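Local coordinates for protein DNA polymerase III, beta subunit (PDB 3T0P) that probably tethers DNA polymerases and other proteins to DNA for processive synthesis, as a ring-shaped head-to-tail homodimer closed around the duplex, at residues B[133-136]-B[137-140]; B[217-221]-B[222-226]; B[262-265]-B[266-270]. All coordinates share one frame; numbering follows the deposited sequence.

Interaction 1: B[133-136]-B[137-140]; sequences FTLK and EVIR. With EDO (1,2-ethanediol), chain C.
Helix 132-140 of the central clamp domain lays Glu137 against Phe133, one turn earlier on its more exposed side. The Glu137 methylene CG sits over one face of the Phe133 ring, 3.7 Å from the centroid and displaced toward the rim, a CH-pi contact. The Phe133 ring is brought there by its own CG standing anti to the backbone N (chi1 178°), while the Glu137 chain bends at chi2, which leaves the carboxylate plane turned 20° from that of the ring. Arg140 then takes that carboxylate side-on with two nitrogens: NH2 reaches OE1 of Glu137 at 3.0 Å on the syn side, and NE meets OE2 of Glu137 at 2.9 Å from above the carboxylate plane. The Arg140 NH1 donates in turn to O2 of a 1,2-ethanediol, probably from the crystallisation liquor, at 3.1 Å. The ring thus packs on the Glu137 methylene, and the guanidinium fixes its carboxylate.

Beneath run four i to i+4 backbone bonds, from Glu137 N to Phe133 O (2.8 Å) through to Arg140 N to Lys136 O. On the buried side, Leu135 CD1 touches Ile139 CD1 at 4.0 Å. Ile139 packs onto Leu200, Ile203 and Ser204 of helix 197-206, Lys136 NZ bonds to Ile207 O just beyond that helix, and Thr134 and Val138 lie on Ile182 of strand 176-184.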
loop_
_atom_site.group_PDB
_atom_site.type_symbol
_atom_site.label_atom_id
_atom_site.label_comp_id
_atom_site.label_asym_id
_atom_site.label_seq_id
_atom_site.Cartn_x
_atom_site.Cartn_y
_atom_site.Cartn_z
ATOM N N PHE B 133 -24.100 -6.070 -2.610
ATOM C CA PHE B 133 -23.232 -6.904 -3.434
ATOM C C PHE B 133 -23.427 -6.608 -4.926
ATOM O O PHE B 133 -22.456 -6.348 -5.627
ATOM C CB PHE B 133 -23.510 -8.393 -3.169
ATOM C CG PHE B 133 -22.673 -9.304 -4.032
ATOM C CD1 PHE B 133 -21.337 -9.553 -3.720
ATOM C CD2 PHE B 133 -23.208 -9.895 -5.169
ATOM C CE1 PHE B 133 -20.552 -10.369 -4.540
ATOM C CE2 PHE B 133 -22.424 -10.724 -5.980
ATOM C CZ PHE B 133 -21.108 -10.972 -5.649
ATOM N N THR B 134 -24.680 -6.658 -5.399
ATOM C CA THR B 134 -25.015 -6.431 -6.802
ATOM C C THR B 134 -24.549 -5.036 -7.244
ATOM O O THR B 134 -23.944 -4.919 -8.305
ATOM C CB THR B 134 -26.501 -6.639 -7.003
ATOM O OG1 THR B 134 -26.813 -7.993 -6.679
ATOM C CG2 THR B 134 -26.958 -6.328 -8.408
ATOM N N LEU B 135 -24.788 -4.001 -6.416
ATOM C CA LEU B 135 -24.417 -2.646 -6.791
ATOM C C LEU B 135 -22.907 -2.489 -6.818
ATOM O O LEU B 135 -22.372 -1.875 -7.738
ATOM C CB LEU B 135 -25.064 -1.601 -5.842
ATOM C CG LEU B 135 -24.690 -0.128 -6.103
ATOM C CD1 LEU B 135 -25.070 0.318 -7.557
ATOM C CD2 LEU B 135 -25.306 0.783 -5.055
ATOM N N LYS B 136 -22.224 -3.013 -5.814
ATOM C CA LYS B 136 -20.773 -2.913 -5.740
ATOM C C LYS B 136 -20.151 -3.681 -6.895
ATOM O O LYS B 136 -19.255 -3.155 -7.554
ATOM C CB LYS B 136 -20.249 -3.411 -4.387
ATOM C CG LYS B 136 -18.791 -3.058 -4.126
ATOM C CD LYS B 136 -18.388 -3.346 -2.668
ATOM C CE LYS B 136 -16.959 -2.936 -2.380
ATOM N NZ LYS B 136 -16.705 -2.818 -0.915
ATOM N N GLU B 137 -20.676 -4.862 -7.190
ATOM C CA GLU B 137 -20.157 -5.700 -8.274
ATOM C C GLU B 137 -20.399 -5.103 -9.643
ATOM O O GLU B 137 -19.504 -5.175 -10.473
ATOM C CB GLU B 137 -20.748 -7.112 -8.228
ATOM C CG GLU B 137 -20.029 -8.036 -7.255
ATOM C CD GLU B 137 -18.662 -8.534 -7.699
ATOM O OE1 GLU B 137 -18.608 -9.465 -8.539
ATOM O OE2 GLU B 137 -17.645 -8.006 -7.189
ATOM N N VAL B 138 -21.582 -4.532 -9.904
ATOM C CA VAL B 138 -21.850 -3.967 -11.219
ATOM C C VAL B 138 -20.951 -2.731 -11.465
ATOM O O VAL B 138 -20.549 -2.518 -12.605
ATOM C CB VAL B 138 -23.354 -3.704 -11.510
ATOM C CG1 VAL B 138 -23.883 -2.423 -10.859
ATOM C CG2 VAL B 138 -23.604 -3.681 -12.998
ATOM N N ILE B 139 -20.588 -1.967 -10.417
ATOM C CA ILE B 139 -19.694 -0.817 -10.576
ATOM C C ILE B 139 -18.281 -1.369 -10.883
ATOM O O ILE B 139 -17.609 -0.879 -11.790
ATOM C CB ILE B 139 -19.696 0.104 -9.312
ATOM C CG1 ILE B 139 -21.062 0.800 -9.095
ATOM C CG2 ILE B 139 -18.548 1.125 -9.351
ATOM C CD1 ILE B 139 -21.238 1.420 -7.590
ATOM N N ARG B 140 -17.841 -2.388 -10.133
ATOM C CA ARG B 140 -16.505 -2.962 -10.343
ATOM C C ARG B 140 -16.368 -3.483 -11.800
ATOM O O ARG B 140 -15.346 -3.267 -12.440
ATOM C CB ARG B 140 -16.234 -4.087 -9.340
ATOM C CG ARG B 140 -14.791 -4.601 -9.335
ATOM C CD ARG B 140 -14.584 -5.725 -8.324
ATOM N NE ARG B 140 -15.403 -6.901 -8.619
ATOM C CZ ARG B 140 -15.031 -7.896 -9.424
ATOM N NH1 ARG B 140 -13.834 -7.878 -10.010
ATOM N NH2 ARG B 140 -15.840 -8.924 -9.633
HETATM C C1 EDO C . -9.331 -4.733 -10.406
HETATM O O1 EDO C . -8.556 -5.872 -10.005
HETATM C C2 EDO C . -10.696 -5.164 -10.945
HETATM O O2 EDO C . -11.393 -5.979 -9.989
#

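Interaction 2: B[217-221]-B[222-226]; sequences IYITN and NHIVF
Tyr218 and Val225 face each other as an antiparallel hydrogen-bonded pair, each N bonded to the other's O: Tyr218 N to Val225 O and Val225 N to Tyr218 O both measure 2.8 Å, with each donor in the carbonyl plane. Nearer the turn Thr220 N reaches His223 O at 2.9 Å. The return bond, His223 N to Thr220 O at 3.1 Å, comes from well above the carbonyl plane, and the same oxygen takes a weak second bond from Asn222 N, so two amides share one acceptor where the chain reverses. The non-hydrogen-bonded positions add CA-H...O contacts, Ile224 CA with Tyr218 O between those pairs and Ile217 CA with Val225 O on the side away from the turn.

These bonds define a tight beta hairpin, strands 217-220 and 223-226 joined by the two-residue turn Asn221-Asn222, with Asn221 at positive phi (60°). The hairpin belongs to the central clamp domain. Strand 127-131 flanks it beyond 214-220, and strand 231-236 beyond 223-228.

Apolar contacts gather on the face carrying Ile217, Ile219, Ile224 and Phe226. With CG1 trans to its backbone N (chi1 -174°), Ile224 sends CD1 across to the other strand, where it lies 3.8 Å from Ile217 CG2 and equally far from Ile219 CG1. Ile217 also runs alongside Phe226, its CG1 approaching ring atom CD2 of Phe226 at 3.6 Å. Strand 187-196 meets this face, with Val193 against Ile219 and Val195 against Ile224. On the other face Tyr218 and Val225 touch through their CB atoms at 4.1 Å, and both lie on Arg124. Beside them the hydroxyl OG1 of Thr220 is hydrogen-bonded to Glu123 O.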
loop_
_atom_site.group_PDB
_atom_site.type_symbol
_atom_site.label_atom_id
_atom_site.label_comp_id
_atom_site.label_asym_id
_atom_site.label_seq_id
_atom_site.Cartn_x
_atom_site.Cartn_y
_atom_site.Cartn_z
ATOM N N ILE B 217 -32.578 2.854 -4.037
ATOM C CA ILE B 217 -32.155 3.893 -4.977
ATOM C C ILE B 217 -33.372 4.703 -5.465
ATOM O O ILE B 217 -34.395 4.120 -5.803
ATOM C CB ILE B 217 -31.365 3.242 -6.164
ATOM C CG1 ILE B 217 -30.084 2.526 -5.649
ATOM C CG2 ILE B 217 -30.984 4.280 -7.254
ATOM C CD1 ILE B 217 -29.413 1.569 -6.667
ATOM N N TYR B 218 -33.241 6.037 -5.521
ATOM C CA TYR B 218 -34.276 6.927 -6.071
ATOM C C TYR B 218 -33.672 7.741 -7.175
ATOM O O TYR B 218 -32.593 8.299 -6.987
ATOM C CB TYR B 218 -34.860 7.872 -5.001
ATOM C CG TYR B 218 -35.552 7.176 -3.861
ATOM C CD1 TYR B 218 -36.890 6.805 -3.954
ATOM C CD2 TYR B 218 -34.867 6.867 -2.691
ATOM C CE1 TYR B 218 -37.532 6.155 -2.903
ATOM C CE2 TYR B 218 -35.500 6.222 -1.634
ATOM C CZ TYR B 218 -36.835 5.879 -1.741
ATOM O OH TYR B 218 -37.466 5.256 -0.696
ATOM N N ILE B 219 -34.348 7.803 -8.325
ATOM C CA ILE B 219 -33.910 8.570 -9.482
ATOM C C ILE B 219 -34.983 9.626 -9.731
ATOM O O ILE B 219 -36.076 9.302 -10.182
ATOM C CB ILE B 219 -33.619 7.642 -10.695
ATOM C CG1 ILE B 219 -32.453 6.669 -10.371
ATOM C CG2 ILE B 219 -33.264 8.480 -11.889
ATOM C CD1 ILE B 219 -32.309 5.451 -11.278
ATOM N N THR B 220 -34.704 10.863 -9.299
ATOM C CA THR B 220 -35.642 11.970 -9.391
ATOM C C THR B 220 -35.012 13.121 -10.141
ATOM O O THR B 220 -34.362 14.001 -9.552
ATOM C CB THR B 220 -36.193 12.378 -8.011
ATOM O OG1 THR B 220 -36.819 11.234 -7.420
ATOM C CG2 THR B 220 -37.250 13.518 -8.089
ATOM N N ASN B 221 -35.214 13.041 -11.486
ATOM C CA ASN B 221 -34.952 13.959 -12.602
ATOM C C ASN B 221 -33.486 14.359 -12.787
ATOM O O ASN B 221 -32.883 14.037 -13.803
ATOM C CB ASN B 221 -35.808 15.244 -12.452
ATOM C CG ASN B 221 -37.264 15.014 -12.080
ATOM O OD1 ASN B 221 -38.013 14.309 -12.774
ATOM N ND2 ASN B 221 -37.693 15.613 -10.969
ATOM N N ASN B 222 -32.970 15.146 -11.860
ATOM C CA ASN B 222 -31.639 15.729 -11.894
ATOM C C ASN B 222 -30.741 15.100 -10.850
ATOM O O ASN B 222 -29.565 15.466 -10.765
ATOM C CB ASN B 222 -31.754 17.244 -11.620
ATOM C CG ASN B 222 -33.017 17.882 -12.153
ATOM O OD1 ASN B 222 -33.944 18.206 -11.395
ATOM N ND2 ASN B 222 -33.097 18.030 -13.471
ATOM N N HIS B 223 -31.304 14.185 -10.026
ATOM C CA HIS B 223 -30.603 13.555 -8.916
ATOM C C HIS B 223 -30.822 12.048 -8.800
ATOM O O HIS B 223 -31.838 11.506 -9.237
ATOM C CB HIS B 223 -31.039 14.209 -7.598
ATOM C CG HIS B 223 -30.699 15.665 -7.521
ATOM N ND1 HIS B 223 -29.467 16.093 -7.068
ATOM C CD2 HIS B 223 -31.418 16.741 -7.907
ATOM C CE1 HIS B 223 -29.487 17.412 -7.165
ATOM N NE2 HIS B 223 -30.640 17.843 -7.666
ATOM N N ILE B 224 -29.828 11.382 -8.212
ATOM C CA ILE B 224 -29.871 9.975 -7.851
ATOM C C ILE B 224 -29.566 9.929 -6.350
ATOM O O ILE B 224 -28.685 10.647 -5.886
ATOM C CB ILE B 224 -28.971 9.050 -8.697
ATOM C CG1 ILE B 224 -29.219 7.559 -8.330
ATOM C CG2 ILE B 224 -27.473 9.445 -8.620
ATOM C CD1 ILE B 224 -28.756 6.530 -9.438
ATOM N N VAL B 225 -30.334 9.136 -5.601
ATOM C CA VAL B 225 -30.202 8.953 -4.154
ATOM C C VAL B 225 -30.009 7.460 -3.872
ATOM O O VAL B 225 -30.731 6.628 -4.410
ATOM C CB VAL B 225 -31.430 9.543 -3.391
ATOM C CG1 VAL B 225 -31.326 9.317 -1.879
ATOM C CG2 VAL B 225 -31.634 11.028 -3.717
ATOM N N PHE B 226 -29.000 7.135 -3.064
ATOM C CA PHE B 226 -28.685 5.798 -2.586
ATOM C C PHE B 226 -28.848 5.786 -1.088
ATOM O O PHE B 226 -28.246 6.619 -0.426
ATOM C CB PHE B 226 -27.233 5.402 -2.932
ATOM C CG PHE B 226 -26.875 5.419 -4.388
ATOM C CD1 PHE B 226 -26.432 6.589 -4.999
ATOM C CD2 PHE B 226 -26.914 4.253 -5.141
ATOM C CE1 PHE B 226 -26.085 6.597 -6.349
ATOM C CE2 PHE B 226 -26.560 4.265 -6.481
ATOM C CZ PHE B 226 -26.159 5.440 -7.078
#

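Interaction 3: B[262-265]-B[266-270]; sequences RELL and DCIDR
Charge pairing links Arg262 to Asp266 one turn on, but loosely: Arg262 NH1 and Asp266 OD1 form a long salt bridge at 3.7 Å. Asp266 OD1 lies at the guanidinium edge, near its plane, yet the guanidinium and carboxylate planes are turned 61° apart, far from a flat two-pronged grip. The Arg262 chain, bent at chi2 and chi3, curls back, and its CD lies 3.5 Å from OD2 of Asp266. Losing the carboxylate, as with an alanine at Asp266, would probably leave the Arg262 guanidinium without this counter-charge and its curled chain freer to swing.

Backbone hydrogen bonds are regular i to i+4 links, from Asp266 N to Arg262 O at 2.8 Å to Asp269 N to Leu265 O at 2.9 Å. Arg270 folds back along the helix, so that Asp266 O lies 3.6 Å above its guanidinium plane, over the centre.

Apolar packing pairs Leu264 CD1 with Ile268 CD1 at 3.7 Å. Both residues rest on Met285 and Leu294 of the neighbouring sheet, and Ile268 also touches Phe325 and Ile326 of helix 322-329.

Arg270 joins both subunits: its NH2 forms a salt bridge with Glu305 of the same chain, while its NH1 hydrogen-bonds to Lys81 O of the second subunit. This is an amphipathic helix of the C-terminal clamp domain, packed on a sheet and touching the head-to-tail interface of the ring.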
loop_
_atom_site.group_PDB
_atom_site.type_symbol
_atom_site.label_atom_id
_atom_site.label_comp_id
_atom_site.label_asym_id
_atom_site.label_seq_id
_atom_site.Cartn_x
_atom_site.Cartn_y
_atom_site.Cartn_z
ATOM N N ARG B 262 -8.838 -17.375 -17.578
ATOM C CA ARG B 262 -7.604 -17.225 -16.787
ATOM C C ARG B 262 -6.349 -17.332 -17.663
ATOM O O ARG B 262 -5.437 -16.526 -17.482
ATOM C CB ARG B 262 -7.556 -18.263 -15.632
ATOM C CG ARG B 262 -6.309 -18.268 -14.695
ATOM C CD ARG B 262 -6.010 -16.947 -13.991
ATOM N NE ARG B 262 -7.196 -16.343 -13.376
ATOM C CZ ARG B 262 -7.218 -15.144 -12.800
ATOM N NH1 ARG B 262 -6.109 -14.413 -12.729
ATOM N NH2 ARG B 262 -8.346 -14.666 -12.295
ATOM N N GLU B 263 -6.296 -18.289 -18.616
ATOM C CA GLU B 263 -5.123 -18.419 -19.492
ATOM C C GLU B 263 -4.937 -17.170 -20.363
ATOM O O GLU B 263 -3.799 -16.732 -20.539
ATOM C CB GLU B 263 -5.202 -19.650 -20.397
ATOM C CG GLU B 263 -4.975 -20.982 -19.705
ATOM C CD GLU B 263 -5.202 -22.204 -20.588
ATOM O OE1 GLU B 263 -5.014 -22.097 -21.822
ATOM O OE2 GLU B 263 -5.576 -23.269 -20.043
ATOM N N LEU B 264 -6.042 -16.606 -20.906
ATOM C CA LEU B 264 -5.970 -15.410 -21.737
ATOM C C LEU B 264 -5.490 -14.215 -20.883
ATOM O O LEU B 264 -4.525 -13.530 -21.249
ATOM C CB LEU B 264 -7.325 -15.109 -22.431
ATOM C CG LEU B 264 -7.300 -13.901 -23.395
ATOM C CD1 LEU B 264 -6.222 -14.066 -24.485
ATOM C CD2 LEU B 264 -8.675 -13.667 -24.025
ATOM N N LEU B 265 -6.119 -14.013 -19.731
ATOM C CA LEU B 265 -5.736 -12.956 -18.784
ATOM C C LEU B 265 -4.254 -13.075 -18.382
ATOM O O LEU B 265 -3.513 -12.077 -18.489
ATOM C CB LEU B 265 -6.644 -12.989 -17.520
ATOM C CG LEU B 265 -6.301 -11.989 -16.391
ATOM C CD1 LEU B 265 -6.181 -10.529 -16.936
ATOM C CD2 LEU B 265 -7.319 -12.069 -15.276
ATOM N N ASP B 266 -3.809 -14.276 -17.973
ATOM C CA ASP B 266 -2.381 -14.435 -17.562
ATOM C C ASP B 266 -1.394 -14.141 -18.699
ATOM O O ASP B 266 -0.340 -13.550 -18.464
ATOM C CB ASP B 266 -2.120 -15.827 -17.001
ATOM C CG ASP B 266 -2.729 -16.036 -15.619
ATOM O OD1 ASP B 266 -3.264 -15.038 -15.035
ATOM O OD2 ASP B 266 -2.712 -17.197 -15.131
ATOM N N CYS B 267 -1.755 -14.509 -19.929
ATOM C CA CYS B 267 -0.886 -14.285 -21.052
ATOM C C CYS B 267 -0.771 -12.796 -21.410
ATOM O O CYS B 267 0.321 -12.324 -21.687
ATOM C CB CYS B 267 -1.362 -15.087 -22.254
ATOM S SG CYS B 267 -0.581 -14.564 -23.792
ATOM N N ILE B 268 -1.908 -12.073 -21.463
ATOM C CA ILE B 268 -1.925 -10.653 -21.800
ATOM C C ILE B 268 -1.200 -9.868 -20.693
ATOM O O ILE B 268 -0.439 -8.936 -20.981
ATOM C CB ILE B 268 -3.360 -10.141 -22.065
ATOM C CG1 ILE B 268 -4.004 -10.971 -23.204
ATOM C CG2 ILE B 268 -3.314 -8.655 -22.432
ATOM C CD1 ILE B 268 -5.425 -10.560 -23.669
ATOM N N ASP B 269 -1.374 -10.292 -19.447
ATOM C CA ASP B 269 -0.697 -9.663 -18.322
ATOM C C ASP B 269 0.839 -9.865 -18.452
ATOM O O ASP B 269 1.583 -8.906 -18.269
ATOM C CB ASP B 269 -1.260 -10.226 -17.017
ATOM C CG ASP B 269 -0.675 -9.643 -15.747
ATOM O OD1 ASP B 269 -0.682 -8.390 -15.607
ATOM O OD2 ASP B 269 -0.273 -10.438 -14.864
ATOM N N ARG B 270 1.298 -11.067 -18.841
ATOM C CA ARG B 270 2.733 -11.366 -19.071
ATOM C C ARG B 270 3.316 -10.426 -20.124
ATOM O O ARG B 270 4.377 -9.877 -19.932
ATOM C CB ARG B 270 2.930 -12.808 -19.583
ATOM C CG ARG B 270 3.070 -13.812 -18.498
ATOM C CD ARG B 270 3.517 -15.168 -19.031
ATOM N NE ARG B 270 2.403 -15.950 -19.559
ATOM C CZ ARG B 270 1.530 -16.631 -18.820
ATOM N NH1 ARG B 270 1.606 -16.608 -17.497
ATOM N NH2 ARG B 270 0.559 -17.323 -19.401
#

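From the N terminus, interaction 1 comes first, within helix 132-140, followed by the hairpin of interaction 2 and then interaction 3 in helix 261-272. Each is a local contact within one continuous stretch, so the three run in series, with no nesting or crossing, and of the three only interaction 2 spans a reversal of the chain, at its turn. Interactions 1 and 2 share the central domain and touch through Leu135 CD2 and Phe226 CD2, 3.8 Å apart, joining helix to sheet. Interaction 3 lies in the C-terminal domain, its centre about 39 Å from that of interaction 2 and across the chain's centre, near the second subunit.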